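Long-range contact in nucleocapsid (Crimean-congo hemorrhagic fever virus, PDB 4AKL), which binds single- and double-stranded RNA, probably takes part in packaging the viral genome, and probably also cuts double-stranded DNA without regard to sequence: residues C74-E79 / I413-T418. Residues are numbered along the deposited sequence; the frame is centred on the assembly and turned at random.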
# COMPACT_ATOMS: atom_id res chain seq x y z
N CYS A 74 -1.85 19.26 -10.17
CA CYS A 74 -1.31 19.20 -8.83
C CYS A 74 -0.37 18.05 -8.62
O CYS A 74 -0.15 17.66 -7.47
CB CYS A 74 -2.46 19.19 -7.83
SG CYS A 74 -3.38 17.79 -7.88
N ALA A 75 0.21 17.51 -9.71
CA ALA A 75 1.27 16.49 -9.58
C ALA A 75 2.49 17.10 -8.85
O ALA A 75 2.85 18.24 -9.11
CB ALA A 75 1.69 15.94 -10.94
N PRO A 76 3.08 16.35 -7.89
CA PRO A 76 4.30 16.72 -7.18
C PRO A 76 5.45 16.50 -8.09
O PRO A 76 6.03 15.39 -8.14
CB PRO A 76 4.31 15.79 -5.97
CG PRO A 76 3.62 14.66 -6.39
CD PRO A 76 2.56 15.08 -7.39
N ILE A 77 5.79 17.56 -8.81
CA ILE A 77 6.83 17.48 -9.87
C ILE A 77 8.15 16.86 -9.46
O ILE A 77 8.70 16.00 -10.18
CB ILE A 77 7.11 18.83 -10.46
CG1 ILE A 77 5.86 19.33 -11.20
CG2 ILE A 77 8.25 18.72 -11.44
CD1 ILE A 77 5.40 18.41 -12.40
N TYR A 78 8.64 17.28 -8.31
CA TYR A 78 9.98 16.86 -7.85
C TYR A 78 10.02 15.36 -7.69
O TYR A 78 10.91 14.70 -8.21
CB TYR A 78 10.33 17.52 -6.52
CG TYR A 78 11.72 17.21 -6.03
CD1 TYR A 78 12.78 17.97 -6.42
CD2 TYR A 78 11.97 16.11 -5.17
CE1 TYR A 78 14.06 17.70 -5.99
CE2 TYR A 78 13.27 15.82 -4.73
CZ TYR A 78 14.30 16.62 -5.14
OH TYR A 78 15.58 16.37 -4.71
N GLU A 79 9.03 14.82 -7.00
CA GLU A 79 9.06 13.40 -6.67
C GLU A 79 8.69 12.55 -7.87
O GLU A 79 9.30 11.49 -8.06
CB GLU A 79 8.17 13.11 -5.47
CG GLU A 79 8.71 13.67 -4.18
CD GLU A 79 8.48 15.19 -3.97
OE1 GLU A 79 7.61 15.79 -4.64
OE2 GLU A 79 9.20 15.78 -3.09
N ILE A 413 -3.81 13.98 -5.94
CA ILE A 413 -4.62 14.56 -4.86
C ILE A 413 -3.91 14.61 -3.52
O ILE A 413 -4.13 15.55 -2.75
CB ILE A 413 -6.01 13.79 -4.72
CG1 ILE A 413 -6.96 14.28 -5.77
CG2 ILE A 413 -6.69 14.10 -3.46
CD1 ILE A 413 -8.15 13.32 -6.07
N LEU A 414 -3.06 13.62 -3.21
CA LEU A 414 -2.36 13.57 -1.95
C LEU A 414 -1.28 14.67 -1.84
O LEU A 414 -0.79 14.92 -0.76
CB LEU A 414 -1.70 12.19 -1.77
CG LEU A 414 -2.69 11.06 -1.55
CD1 LEU A 414 -1.96 9.74 -1.48
CD2 LEU A 414 -3.56 11.29 -0.30
N ASN A 415 -0.92 15.29 -2.96
CA ASN A 415 -0.10 16.50 -2.98
C ASN A 415 -0.89 17.78 -2.63
O ASN A 415 -0.29 18.83 -2.42
CB ASN A 415 0.57 16.67 -4.35
CG ASN A 415 1.68 17.69 -4.34
OD1 ASN A 415 2.41 17.83 -3.33
ND2 ASN A 415 1.81 18.43 -5.42
N LEU A 416 -2.23 17.71 -2.57
CA LEU A 416 -3.03 18.88 -2.17
C LEU A 416 -2.87 19.06 -0.68
O LEU A 416 -2.93 18.06 0.05
CB LEU A 416 -4.52 18.75 -2.51
CG LEU A 416 -4.91 18.98 -3.97
CD1 LEU A 416 -6.33 18.48 -4.20
CD2 LEU A 416 -4.76 20.47 -4.40
N ARG A 417 -2.70 20.33 -0.23
CA ARG A 417 -2.45 20.61 1.20
C ARG A 417 -3.63 20.21 2.05
O ARG A 417 -4.77 20.18 1.58
CB ARG A 417 -2.13 22.12 1.45
CG ARG A 417 -0.78 22.57 0.91
CD ARG A 417 -0.48 24.04 1.16
NE ARG A 417 0.86 24.42 0.66
CZ ARG A 417 2.02 24.19 1.29
NH1 ARG A 417 2.09 23.60 2.49
NH2 ARG A 417 3.17 24.58 0.70
N THR A 418 -3.34 19.89 3.30
CA THR A 418 -4.36 19.58 4.28
C THR A 418 -4.48 20.64 5.38
O THR A 418 -5.34 20.53 6.22
CB THR A 418 -4.09 18.20 4.95
OG1 THR A 418 -2.79 18.20 5.56
CG2 THR A 418 -4.20 17.03 3.90
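Asn415 reaches across to the backbone just ahead of helix 77-83 and donates a hydrogen bond from ND2 to the carbonyl oxygen of Cys74. The bond is 2.9 Å long and nearly straight, with an N-H...O angle of 166°. The acceptor lies in the plane of the Asn415 amide, whereas the donor stands 47° above the Cys74 carbonyl plane. With CG anti to the backbone N (chi1 -166°), the carboxamide extends from the 3-10 segment that includes residues 413-415 and passes alongside the ring of Pro76, the two side chains running in opposite directions. Here the packing is closest: Pro76 CB lies 3.6 Å from Asn415 CG, and Asn415 CB comes within 3.4 Å of Cys74 O. The other end of the amide is held too, since OD1 accepts a hydrogen bond from the backbone N of Ser33; bonds at both ends should fix the rotation of this buried group.

In this largely helical nucleocapsid fold, the contact joins the N-cap of helix 77-83, occupied by Pro76, to the connection between helices 385-392 and 425-440, far along the chain.

Around Cys74 the fit is looser, though still buried. Its CB meets Leu416 CD2 at 4.3 Å, and SG comes no nearer than 4.3 Å to the backbone N of Ile413, too far for a hydrogen bond. Leu416 also packs on Cys426 and Thr429 of helix 425-440. The residues that follow, Arg417 and Thr418, are partly exposed, and Arg417 NH2 is hydrogen-bonded to the carbonyl oxygen of Asp28.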